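Local coordinates for protein alcohol dehydrogenase, zinc-containing (Streptococcus pneumoniae serotype 2, PDB 5YLN) that binds zinc and probably oxidises alcohols with NAD+ as a member of the zinc-containing alcohol dehydrogenase family, at residues R35-T40 against L144-L149; A187-Q192 against E317-H322; H139-E142 against A148-M151; V86-V91 against E126-P131; A245-G250 against D256-I261. One frame throughout, in Å; residues are numbered along the deposited sequence.

Contact 1: R35-T40 against L144-L149; sequences RIVKTT and LSDEAL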
# COMPACT_ATOMS: atom_id res chain seq x y z
N ARG A 35 -37.93 -3.61 10.35
CA ARG A 35 -38.11 -3.59 11.79
C ARG A 35 -36.87 -4.19 12.45
O ARG A 35 -36.57 -5.38 12.23
CB ARG A 35 -39.36 -4.36 12.21
CG ARG A 35 -39.42 -4.60 13.72
CD ARG A 35 -40.81 -5.01 14.21
NE ARG A 35 -41.34 -6.19 13.51
CZ ARG A 35 -40.99 -7.44 13.78
NH1 ARG A 35 -40.08 -7.69 14.72
NH2 ARG A 35 -41.54 -8.45 13.11
N ILE A 36 -36.15 -3.39 13.25
CA ILE A 36 -34.94 -3.89 13.88
C ILE A 36 -35.31 -4.93 14.93
O ILE A 36 -36.18 -4.71 15.77
CB ILE A 36 -34.12 -2.75 14.51
CG1 ILE A 36 -33.67 -1.72 13.46
CG2 ILE A 36 -32.91 -3.30 15.23
CD1 ILE A 36 -32.81 -2.29 12.36
N VAL A 37 -34.65 -6.09 14.86
CA VAL A 37 -34.76 -7.13 15.88
C VAL A 37 -33.63 -7.03 16.90
O VAL A 37 -33.88 -7.04 18.10
CB VAL A 37 -34.79 -8.53 15.22
CG1 VAL A 37 -34.65 -9.63 16.25
CG2 VAL A 37 -36.08 -8.71 14.41
N LYS A 38 -32.38 -6.91 16.43
CA LYS A 38 -31.22 -6.83 17.31
C LYS A 38 -30.17 -5.92 16.69
O LYS A 38 -30.03 -5.86 15.47
CB LYS A 38 -30.61 -8.20 17.58
CG LYS A 38 -31.30 -8.98 18.68
CD LYS A 38 -30.84 -10.44 18.69
CE LYS A 38 -31.73 -11.25 19.62
NZ LYS A 38 -31.19 -12.60 19.89
N THR A 39 -29.45 -5.20 17.54
CA THR A 39 -28.44 -4.27 17.07
C THR A 39 -27.27 -4.30 18.05
O THR A 39 -27.26 -5.10 19.00
CB THR A 39 -29.03 -2.86 16.90
OG1 THR A 39 -28.12 -2.02 16.20
CG2 THR A 39 -29.36 -2.20 18.29
N THR A 40 -26.28 -3.45 17.80
CA THR A 40 -25.11 -3.32 18.68
C THR A 40 -24.57 -1.87 18.59
O THR A 40 -25.13 -1.01 17.91
CB THR A 40 -24.07 -4.39 18.30
OG1 THR A 40 -22.96 -4.38 19.22
CG2 THR A 40 -23.54 -4.16 16.91
N LEU A 144 -27.35 -19.86 11.74
CA LEU A 144 -26.51 -18.95 12.50
C LEU A 144 -27.31 -18.26 13.60
O LEU A 144 -28.50 -17.96 13.44
CB LEU A 144 -25.86 -17.92 11.58
CG LEU A 144 -24.81 -18.45 10.59
CD1 LEU A 144 -24.11 -17.30 9.86
CD2 LEU A 144 -23.80 -19.35 11.29
N SER A 145 -26.64 -18.02 14.71
CA SER A 145 -27.21 -17.27 15.82
C SER A 145 -27.31 -15.78 15.49
O SER A 145 -26.51 -15.23 14.72
CB SER A 145 -26.36 -17.46 17.08
OG SER A 145 -25.12 -16.78 16.92
N ASP A 146 -28.30 -15.13 16.10
CA ASP A 146 -28.50 -13.69 15.94
C ASP A 146 -27.24 -12.91 16.30
O ASP A 146 -26.86 -11.96 15.60
CB ASP A 146 -29.66 -13.22 16.81
CG ASP A 146 -31.03 -13.64 16.26
OD1 ASP A 146 -31.11 -14.34 15.22
OD2 ASP A 146 -32.05 -13.24 16.88
N GLU A 147 -26.55 -13.32 17.37
CA GLU A 147 -25.36 -12.61 17.80
C GLU A 147 -24.26 -12.68 16.75
O GLU A 147 -23.54 -11.70 16.52
CB GLU A 147 -24.86 -13.17 19.13
CG GLU A 147 -25.77 -12.88 20.32
CD GLU A 147 -27.09 -13.65 20.27
OE1 GLU A 147 -28.15 -13.01 20.39
OE2 GLU A 147 -27.06 -14.89 20.08
N ALA A 148 -24.13 -13.83 16.08
CA ALA A 148 -23.14 -13.95 15.03
C ALA A 148 -23.55 -13.14 13.80
O ALA A 148 -22.70 -12.52 13.15
CB ALA A 148 -22.92 -15.41 14.65
N LEU A 149 -24.84 -13.10 13.49
CA LEU A 149 -25.27 -12.35 12.31
C LEU A 149 -25.07 -10.85 12.49
O LEU A 149 -24.70 -10.16 11.53
CB LEU A 149 -26.73 -12.67 11.99
CG LEU A 149 -26.95 -14.10 11.49
CD1 LEU A 149 -28.44 -14.48 11.53
CD2 LEU A 149 -26.34 -14.28 10.06
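Lys38 NZ is gripped by two carboxylates from the first turn of helix 146-151. The sounder bond runs from Lys38 NZ to Glu147 OE1 (3.1 Å), and the ammonium meets that oxygen nearly along its C-O axis. The second, from Lys38 NZ to Asp146 OD2 (3.2 Å), is weak by its geometry. Both are salt bridges, and together they make a small network of one lysine and two acids. All three residues are partly exposed, and the contact lies at the surface of the chain. Lys38 reaches the acids as an extended rod. Its CG stands beside the backbone N (chi1 -82°) and the chain beyond CG is straight. The rod crosses the Asp146 side chain at about a right angle, with Lys38 CD 3.6 Å from Asp146 CB, so methylenes pack as well as charges. Glu147 comes in differently. It bends at chi2 (70°), which turns its carboxylate toward the lysine.

Val37 and Lys38 form a classic beta bulge in strand 33-39, both facing Ile67 of the neighbouring strand 66-72. Both residues therefore point to the helix. Val37 adds little, with Val37 CG1 4.5 Å from Asp146 OD2. Ser145 is the N-cap of the helix: Ser145 OG accepts from Ala148 N at 3.2 Å. The two acids thus sit in the first turn, where their negative charge should suit the helix dipole. Asp146 is shared, because its OD1 makes a salt bridge with Lys85. A lysine on either oxygen would be expected to keep this carboxylate ionised.

Contact 2: A187-Q192 against E317-H322; sequences ALLTAQ and EKLVTH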
# COMPACT_ATOMS: atom_id res chain seq x y z
N ALA A 187 -10.54 -9.16 13.47
CA ALA A 187 -9.46 -9.49 12.53
C ALA A 187 -8.75 -10.78 12.93
O ALA A 187 -8.33 -11.56 12.06
CB ALA A 187 -8.47 -8.33 12.48
N LEU A 188 -8.57 -10.99 14.23
CA LEU A 188 -7.95 -12.21 14.72
C LEU A 188 -8.75 -13.45 14.30
O LEU A 188 -8.17 -14.45 13.87
CB LEU A 188 -7.83 -12.14 16.24
CG LEU A 188 -7.33 -13.39 16.97
CD1 LEU A 188 -5.92 -13.79 16.51
CD2 LEU A 188 -7.36 -13.14 18.49
N LEU A 189 -10.08 -13.38 14.42
CA LEU A 189 -10.90 -14.54 14.06
C LEU A 189 -10.81 -14.84 12.57
O LEU A 189 -10.67 -15.99 12.16
CB LEU A 189 -12.36 -14.31 14.46
CG LEU A 189 -12.60 -14.26 15.97
CD1 LEU A 189 -14.03 -13.89 16.24
CD2 LEU A 189 -12.25 -15.58 16.62
N THR A 190 -10.93 -13.81 11.73
CA THR A 190 -10.95 -14.06 10.30
C THR A 190 -9.56 -14.30 9.72
O THR A 190 -9.45 -14.93 8.66
CB THR A 190 -11.64 -12.91 9.56
OG1 THR A 190 -10.91 -11.68 9.77
CG2 THR A 190 -13.07 -12.74 10.06
N ALA A 191 -8.49 -13.83 10.39
CA ALA A 191 -7.15 -14.15 9.92
C ALA A 191 -6.89 -15.64 9.99
O ALA A 191 -6.01 -16.15 9.28
CB ALA A 191 -6.07 -13.42 10.73
N GLN A 192 -7.57 -16.34 10.90
CA GLN A 192 -7.36 -17.78 11.02
C GLN A 192 -7.95 -18.57 9.85
O GLN A 192 -7.62 -19.74 9.70
CB GLN A 192 -7.92 -18.27 12.35
CG GLN A 192 -7.11 -17.79 13.52
CD GLN A 192 -7.80 -17.95 14.87
OE1 GLN A 192 -7.81 -19.03 15.45
NE2 GLN A 192 -8.35 -16.86 15.40
N GLU A 317 -19.91 -15.29 17.38
CA GLU A 317 -20.77 -14.91 18.49
C GLU A 317 -20.00 -14.70 19.78
O GLU A 317 -20.54 -14.11 20.70
CB GLU A 317 -21.88 -15.95 18.69
CG GLU A 317 -21.42 -17.37 18.97
CD GLU A 317 -21.14 -18.19 17.69
OE1 GLU A 317 -21.11 -19.43 17.80
OE2 GLU A 317 -20.94 -17.61 16.60
N LYS A 318 -18.74 -15.15 19.85
CA LYS A 318 -17.98 -14.89 21.07
C LYS A 318 -17.49 -13.45 21.18
O LYS A 318 -16.94 -13.08 22.21
CB LYS A 318 -16.81 -15.89 21.21
CG LYS A 318 -15.89 -16.01 20.01
CD LYS A 318 -14.91 -17.19 20.20
CE LYS A 318 -14.33 -17.65 18.87
NZ LYS A 318 -13.61 -18.96 18.97
N LEU A 319 -17.68 -12.63 20.14
CA LEU A 319 -17.50 -11.18 20.27
C LEU A 319 -18.55 -10.53 21.15
O LEU A 319 -18.38 -9.37 21.55
CB LEU A 319 -17.52 -10.53 18.88
CG LEU A 319 -16.24 -10.86 18.08
CD1 LEU A 319 -16.42 -10.55 16.60
CD2 LEU A 319 -15.03 -10.12 18.63
N VAL A 320 -19.65 -11.22 21.46
CA VAL A 320 -20.76 -10.61 22.19
C VAL A 320 -20.69 -11.04 23.64
O VAL A 320 -20.70 -12.24 23.94
CB VAL A 320 -22.12 -10.96 21.56
CG1 VAL A 320 -23.26 -10.45 22.47
CG2 VAL A 320 -22.22 -10.35 20.16
N THR A 321 -20.66 -10.06 24.55
CA THR A 321 -20.45 -10.31 25.97
C THR A 321 -21.56 -9.81 26.87
O THR A 321 -21.67 -10.30 28.00
CB THR A 321 -19.12 -9.67 26.43
OG1 THR A 321 -19.16 -8.27 26.15
CG2 THR A 321 -17.92 -10.30 25.68
N HIS A 322 -22.37 -8.84 26.43
CA HIS A 322 -23.43 -8.28 27.25
C HIS A 322 -24.69 -8.06 26.42
O HIS A 322 -24.62 -7.72 25.23
CB HIS A 322 -23.00 -6.96 27.88
CG HIS A 322 -21.95 -7.12 28.94
ND1 HIS A 322 -20.62 -7.34 28.64
CD2 HIS A 322 -22.04 -7.09 30.29
CE1 HIS A 322 -19.94 -7.42 29.77
NE2 HIS A 322 -20.78 -7.28 30.78
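Leu189 meets both Lys318 and Leu319, and its side chain can be followed outward from helix 182-191. Its CB points toward residues 317-322 but makes no close contact with them. Chi1 (-67°) sets CG beside the backbone N and carries it toward those residues, and chi2 (174°) spreads the two methyls to different partners. Leu189 CD1 meets Leu319 end on: it lies 4.1 Å from Leu319 CD1 and 4.2 Å from Leu319 CG. Leu189 CD2 meets Lys318 CE at 3.7 Å, with the two side chains set at a slant.

Lys318 is extended beyond CG, so a methylene near its end lies over the leucine. Its ammonium end makes a cation-pi contact with Phe215, which also lies against Leu188. The contact is made by carbon atoms, with no hydrogen bond between the segments. Leu189 and Leu319 are buried, while Lys318 is partly exposed at the edge.

Leu319 also packs on Met151 of helix 146-151. Segment 317-322 is a 3-10 turn followed by a loop that runs to strand 322-325. A GxGxxG-type pattern, Gly179, Gly181 and Gly184, runs from the turn into the start of helix 182-191, an arrangement consistent with the first strand-turn-helix of a Rossmann fold.

Contact 3: H139-E142 against A148-M151; sequences HTPE and ALVM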
# COMPACT_ATOMS: atom_id res chain seq x y z
N HIS A 139 -30.48 -12.25 3.02
CA HIS A 139 -31.32 -13.25 3.66
C HIS A 139 -30.51 -14.01 4.70
O HIS A 139 -29.37 -14.39 4.46
CB HIS A 139 -31.88 -14.20 2.61
CG HIS A 139 -32.93 -13.59 1.73
ND1 HIS A 139 -34.21 -13.30 2.19
CD2 HIS A 139 -32.90 -13.20 0.44
CE1 HIS A 139 -34.91 -12.77 1.21
NE2 HIS A 139 -34.14 -12.69 0.14
N THR A 140 -31.11 -14.22 5.89
CA THR A 140 -30.19 -14.84 6.84
C THR A 140 -30.33 -16.36 6.85
O THR A 140 -31.45 -16.89 6.80
CB THR A 140 -30.43 -14.31 8.25
OG1 THR A 140 -31.81 -14.50 8.61
CG2 THR A 140 -30.08 -12.83 8.34
N PRO A 141 -29.21 -17.09 6.91
CA PRO A 141 -29.29 -18.55 7.08
C PRO A 141 -29.85 -18.89 8.45
O PRO A 141 -29.52 -18.24 9.45
CB PRO A 141 -27.83 -19.01 6.94
CG PRO A 141 -27.10 -17.85 6.32
CD PRO A 141 -27.83 -16.62 6.76
N GLU A 142 -30.69 -19.93 8.50
CA GLU A 142 -31.29 -20.35 9.77
C GLU A 142 -30.29 -21.03 10.70
O GLU A 142 -30.62 -21.26 11.87
CB GLU A 142 -32.48 -21.28 9.53
CG GLU A 142 -33.65 -20.65 8.78
CD GLU A 142 -34.91 -21.50 8.83
OE1 GLU A 142 -35.11 -22.21 9.84
OE2 GLU A 142 -35.69 -21.47 7.85
N ALA A 148 -24.13 -13.83 16.08
CA ALA A 148 -23.14 -13.95 15.03
C ALA A 148 -23.55 -13.14 13.80
O ALA A 148 -22.70 -12.52 13.15
CB ALA A 148 -22.92 -15.41 14.65
N LEU A 149 -24.84 -13.10 13.49
CA LEU A 149 -25.27 -12.35 12.31
C LEU A 149 -25.07 -10.85 12.49
O LEU A 149 -24.70 -10.16 11.53
CB LEU A 149 -26.73 -12.67 11.99
CG LEU A 149 -26.95 -14.10 11.49
CD1 LEU A 149 -28.44 -14.48 11.53
CD2 LEU A 149 -26.34 -14.28 10.06
N VAL A 150 -25.34 -10.31 13.68
CA VAL A 150 -25.15 -8.87 13.88
C VAL A 150 -23.68 -8.49 13.66
O VAL A 150 -23.38 -7.38 13.19
CB VAL A 150 -25.65 -8.44 15.27
CG1 VAL A 150 -25.25 -6.99 15.58
CG2 VAL A 150 -27.15 -8.57 15.33
N MET A 151 -22.76 -9.38 14.01
CA MET A 151 -21.33 -9.13 13.79
C MET A 151 -20.99 -9.05 12.30
O MET A 151 -19.95 -8.47 11.95
CB MET A 151 -20.50 -10.22 14.48
CG MET A 151 -20.70 -10.34 16.01
SD MET A 151 -20.31 -8.83 16.96
CE MET A 151 -21.90 -8.02 17.14
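The apolar contacts all centre on Leu149, whose side chain reaches from helix 146-151 to the loop at Thr140 and Pro141. One methyl serves each partner. Leu149 CD1 takes the threonine: it lies 3.8 Å from Thr140 CB and 3.9 Å from Thr140 CG2. Leu149 CD2 approaches the CD corner of the proline ring, 4.3 Å from Pro141 CD. The leucine and threonine side chains lie aslant to one another. The threonine turns its carbon side to the leucine because CG2 stands beside its backbone N, while OG1 is placed between N and the carbonyl carbon (chi1 55°).

Polar bonds play no part across the segments. The hydroxyl of Thr140 is instead spent elsewhere, in a weak hydrogen bond with Lys85 O. The Thr140 backbone also bonds to Lys85, at the start of strand 85-88, and so ties the loop to the sheet.

Further packing extends the apolar patch. Leu306 of helix 302-310 touches both Pro141 and Leu149, and Ile67 of strand 66-72 also lies against Leu149. The segments are near in sequence: strand 137-139 ends, the chain turns through the loop, and the helix folds back over it. Leu149 is buried, whereas Thr140 and Pro141 are partly exposed. Held across the segments by carbon atoms alone, the leucine contact is non-directional and rests on fit and burial, while Thr140 makes its polar bonds at Lys85.

Contact 4: V86-V91 against E126-P131; sequences VLISCV and EYLRVP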
# COMPACT_ATOMS: atom_id res chain seq x y z
N VAL A 86 -33.73 -10.72 7.72
CA VAL A 86 -32.56 -10.33 6.93
C VAL A 86 -31.51 -9.60 7.76
O VAL A 86 -31.80 -9.01 8.81
CB VAL A 86 -32.97 -9.48 5.70
CG1 VAL A 86 -33.79 -10.33 4.70
CG2 VAL A 86 -33.71 -8.23 6.12
N LEU A 87 -30.27 -9.69 7.30
CA LEU A 87 -29.15 -8.91 7.80
C LEU A 87 -29.02 -7.61 7.01
O LEU A 87 -29.21 -7.59 5.79
CB LEU A 87 -27.86 -9.71 7.70
CG LEU A 87 -26.54 -8.92 7.72
CD1 LEU A 87 -26.03 -8.66 9.14
CD2 LEU A 87 -25.48 -9.58 6.85
N ILE A 88 -28.68 -6.53 7.71
CA ILE A 88 -28.48 -5.23 7.10
C ILE A 88 -27.00 -4.89 7.21
O ILE A 88 -26.45 -4.79 8.33
CB ILE A 88 -29.34 -4.13 7.75
CG1 ILE A 88 -30.77 -4.63 8.00
CG2 ILE A 88 -29.35 -2.89 6.86
CD1 ILE A 88 -31.21 -4.48 9.42
N SER A 89 -26.36 -4.70 6.06
CA SER A 89 -24.98 -4.26 6.02
C SER A 89 -24.85 -2.80 6.47
O SER A 89 -25.77 -2.00 6.30
CB SER A 89 -24.42 -4.42 4.59
OG SER A 89 -23.22 -3.72 4.43
N CYS A 90 -23.70 -2.47 7.05
CA CYS A 90 -23.46 -1.08 7.44
C CYS A 90 -23.30 -0.15 6.24
O CYS A 90 -23.36 1.07 6.41
CB CYS A 90 -22.24 -0.98 8.36
SG CYS A 90 -20.66 -1.50 7.60
N VAL A 91 -23.13 -0.70 5.04
CA VAL A 91 -22.85 0.07 3.83
C VAL A 91 -24.00 -0.12 2.85
O VAL A 91 -24.41 -1.25 2.58
CB VAL A 91 -21.52 -0.39 3.20
CG1 VAL A 91 -21.43 0.06 1.76
CG2 VAL A 91 -20.33 0.14 4.03
N GLU A 126 -36.43 1.44 16.42
CA GLU A 126 -37.36 0.34 16.19
C GLU A 126 -37.43 -0.05 14.71
O GLU A 126 -37.50 -1.24 14.38
CB GLU A 126 -38.76 0.69 16.66
CG GLU A 126 -38.94 0.79 18.17
CD GLU A 126 -40.37 1.20 18.55
OE1 GLU A 126 -41.30 0.43 18.24
OE2 GLU A 126 -40.56 2.30 19.12
N TYR A 127 -37.47 0.94 13.82
CA TYR A 127 -37.59 0.72 12.39
C TYR A 127 -36.50 1.51 11.68
O TYR A 127 -36.02 2.53 12.18
CB TYR A 127 -38.97 1.12 11.85
CG TYR A 127 -40.13 0.38 12.48
CD1 TYR A 127 -40.76 0.85 13.64
CD2 TYR A 127 -40.60 -0.81 11.93
CE1 TYR A 127 -41.82 0.16 14.21
CE2 TYR A 127 -41.67 -1.51 12.50
CZ TYR A 127 -42.27 -1.03 13.63
OH TYR A 127 -43.31 -1.76 14.16
N LEU A 128 -36.15 1.04 10.49
CA LEU A 128 -35.05 1.59 9.71
C LEU A 128 -35.47 1.70 8.26
O LEU A 128 -35.94 0.72 7.67
CB LEU A 128 -33.81 0.69 9.85
CG LEU A 128 -32.64 0.95 8.90
CD1 LEU A 128 -31.93 2.24 9.29
CD2 LEU A 128 -31.68 -0.24 8.92
N ARG A 129 -35.29 2.87 7.66
CA ARG A 129 -35.36 2.98 6.21
C ARG A 129 -34.04 2.49 5.63
O ARG A 129 -32.97 2.97 6.00
CB ARG A 129 -35.64 4.41 5.76
CG ARG A 129 -35.29 4.60 4.29
CD ARG A 129 -35.65 5.96 3.75
NE ARG A 129 -35.29 6.00 2.33
CZ ARG A 129 -34.21 6.61 1.85
NH1 ARG A 129 -33.38 7.26 2.68
NH2 ARG A 129 -33.94 6.56 0.55
N VAL A 130 -34.12 1.53 4.71
CA VAL A 130 -32.94 0.95 4.09
C VAL A 130 -32.93 1.35 2.62
O VAL A 130 -33.72 0.82 1.83
CB VAL A 130 -32.93 -0.57 4.25
CG1 VAL A 130 -31.70 -1.16 3.58
CG2 VAL A 130 -33.01 -0.93 5.70
N PRO A 131 -32.04 2.25 2.19
CA PRO A 131 -31.91 2.52 0.74
C PRO A 131 -31.31 1.32 0.02
O PRO A 131 -30.56 0.54 0.62
CB PRO A 131 -30.97 3.73 0.68
CG PRO A 131 -30.76 4.19 2.12
CD PRO A 131 -31.03 2.97 2.98
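The contact belongs to the beta core of the GroES-like domain, the part of the alcohol dehydrogenase family fold that carries the zinc ligands. Strands 85-88 and 127-129 are not paired with each other. Their side chains meet across the interior, where Ile88 faces Leu128 and Val130. The Ile88 CG2 methyl does the touching: it lies 4.1 Å from Leu128 CD2 and 4.3 Å from Val130 CG2. Ile88 and Leu128 reach toward each other tip to tip. The methyl is directed to this place because CG2 is anti to the backbone N of Ile88. The other branch, CG1, stands beside that N (chi1 -43°).

All three residues are buried. Val34 of strand 33-39 and Leu137 of strand 137-139 each touch both Ile88 and Val130, which widens the core. Beyond Ile88 the chain leaves the strand in an ST turn, with Ser89 OG accepting from Val91 N at 3.1 Å and an angle of 169°. That chain goes on to Cys94, the first of four cysteines that bind one zinc ion. The side chain of Leu128 is about 8 Å from that of His64, a ligand of the other zinc ion. No hydrogen bond crosses between the segments, so the fit rests on methyl groups and burial; Arg129 instead makes a salt bridge with Glu111.

Contact 5: A245-G250 against D256-I261; sequences AIEAVG and DFCQKI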
# COMPACT_ATOMS: atom_id res chain seq x y z
N ALA A 245 1.05 -6.39 9.59
CA ALA A 245 0.74 -5.67 10.83
C ALA A 245 -0.62 -5.02 10.64
O ALA A 245 -0.79 -4.14 9.80
CB ALA A 245 1.82 -4.63 11.18
N ILE A 246 -1.60 -5.49 11.39
CA ILE A 246 -2.96 -4.99 11.33
C ILE A 246 -3.11 -3.95 12.43
O ILE A 246 -3.10 -4.29 13.62
CB ILE A 246 -3.98 -6.12 11.49
CG1 ILE A 246 -3.81 -7.16 10.37
CG2 ILE A 246 -5.40 -5.57 11.55
CD1 ILE A 246 -4.61 -8.44 10.58
N GLU A 247 -3.24 -2.67 12.03
CA GLU A 247 -3.40 -1.55 12.96
C GLU A 247 -4.89 -1.39 13.25
O GLU A 247 -5.64 -0.90 12.41
CB GLU A 247 -2.82 -0.27 12.34
CG GLU A 247 -2.41 0.84 13.32
CD GLU A 247 -3.60 1.61 13.92
OE1 GLU A 247 -4.77 1.41 13.51
OE2 GLU A 247 -3.36 2.44 14.81
N ALA A 248 -5.33 -1.81 14.43
CA ALA A 248 -6.74 -1.79 14.80
C ALA A 248 -7.01 -0.85 15.97
O ALA A 248 -7.82 -1.15 16.85
CB ALA A 248 -7.26 -3.19 15.12
N VAL A 249 -6.33 0.30 16.02
CA VAL A 249 -6.59 1.26 17.09
C VAL A 249 -6.81 2.65 16.51
O VAL A 249 -7.74 3.35 16.91
CB VAL A 249 -5.45 1.28 18.13
CG1 VAL A 249 -5.75 2.34 19.19
CG2 VAL A 249 -5.34 -0.06 18.79
N GLY A 250 -5.95 3.06 15.59
CA GLY A 250 -6.16 4.34 14.93
C GLY A 250 -5.55 5.54 15.62
O GLY A 250 -6.12 6.63 15.57
N ASP A 256 2.77 4.01 14.45
CA ASP A 256 4.22 4.05 14.55
C ASP A 256 4.79 2.68 14.92
O ASP A 256 5.81 2.26 14.37
CB ASP A 256 4.64 5.10 15.57
CG ASP A 256 6.14 5.20 15.68
OD1 ASP A 256 6.79 5.48 14.64
OD2 ASP A 256 6.67 4.99 16.79
N PHE A 257 4.14 1.99 15.86
CA PHE A 257 4.56 0.64 16.23
C PHE A 257 4.55 -0.29 15.01
O PHE A 257 5.51 -1.02 14.75
CB PHE A 257 3.62 0.10 17.31
CG PHE A 257 4.11 -1.14 17.99
CD1 PHE A 257 4.94 -1.06 19.10
CD2 PHE A 257 3.71 -2.39 17.55
CE1 PHE A 257 5.39 -2.22 19.73
CE2 PHE A 257 4.14 -3.53 18.17
CZ PHE A 257 4.98 -3.46 19.26
N CYS A 258 3.46 -0.25 14.24
CA CYS A 258 3.33 -1.10 13.05
C CYS A 258 4.49 -0.89 12.09
O CYS A 258 5.00 -1.86 11.52
CB CYS A 258 2.01 -0.81 12.35
SG CYS A 258 0.61 -1.59 13.12
N GLN A 259 4.92 0.36 11.90
CA GLN A 259 5.94 0.59 10.89
C GLN A 259 7.31 0.18 11.40
O GLN A 259 8.22 -0.01 10.59
CB GLN A 259 5.91 2.05 10.41
CG GLN A 259 6.44 3.07 11.35
CD GLN A 259 6.41 4.48 10.75
OE1 GLN A 259 6.33 4.65 9.53
NE2 GLN A 259 6.48 5.50 11.62
N LYS A 260 7.46 -0.02 12.71
CA LYS A 260 8.72 -0.50 13.27
C LYS A 260 8.87 -2.02 13.23
O LYS A 260 9.99 -2.52 13.37
CB LYS A 260 8.86 0.01 14.70
CG LYS A 260 9.06 1.53 14.75
CD LYS A 260 9.75 1.95 16.03
CE LYS A 260 10.42 3.32 15.90
NZ LYS A 260 9.63 4.25 15.05
N ILE A 261 7.79 -2.78 13.06
CA ILE A 261 7.87 -4.24 13.15
C ILE A 261 7.64 -4.92 11.82
O ILE A 261 7.83 -6.14 11.74
CB ILE A 261 6.89 -4.79 14.20
CG1 ILE A 261 5.43 -4.45 13.84
CG2 ILE A 261 7.27 -4.28 15.58
CD1 ILE A 261 4.35 -5.38 14.48
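Strand 245-247 and helix 256-261 run almost antiparallel, at 175°, with their axes 8.6 Å apart. Cys258 carries most of the contact from the helix side. Its SG stands beside the backbone N (chi1 -79°), and Cys258 SG lies 3.8 Å from Ala245 CB and 3.8 Å from Glu247 CB. The sulfur thus sits over two residues of the strand whose side chains point to the helix. Ile246, between them, points away. Ala245 also meets Ile261: Ile261 CD1 lies 4.2 Å from Ala245 CB. The small Ala245 side chain is consistent with the close approach here, 5.7 Å between Ala245 CA and Cys258 CA. No hydrogen bond crosses, and the five touching residues are buried.

Glu247 gives only its CB and CG to the sulfur. The chain then bends at chi2 and the carboxylate turns toward the following residues, Val249 and Gly250. Glu247 OE1 accepts from Val249 N at 3.2 Å, with that donor above the carboxylate plane, and more weakly from Gly250 N. OE1 of this buried acid is thus bonded by backbone N-H groups of the turn that leads to the helix. Within the helix, Gln259 NE2 donates to Asp256 OD1 at 3.0 Å, on the oxygen's anti lone pair. Lys260 NZ makes a salt bridge to the same oxygen, its hydrogen bond being weak.

Cys258 also touches Ile178 and Val268 of the two strands flanking 242-247, so the helix packs over the face of the sheet, running back along the strand. This strand, turn and returning helix form a beta-alpha unit of the parallel six-stranded sheet, which has the 3-2-1-4-5-6 order of a Rossmann fold.

In the fold
Contacts 2, 4 and 5 are buried and made by carbon and sulfur atoms. Contact 1 lies at the surface and is held by charge, while contact 3 is partly buried and apolar. Contacts 1 and 3 use the same helix, 146-151, through different residues. Contact 4 shares the mixed sheet with contact 1, because strands 33-39 and 127-129 are neighbours in it. Contact 2 bridges the halves: Val320 packs on Met151 of that helix, and Ala187 touches Ile246 of contact 5. Contact 5 lies in the parallel sheet, far from contacts 1, 3 and 4. Its centre is about 31 Å from those of contacts 1 and 3, on the opposite side of the chain's centre.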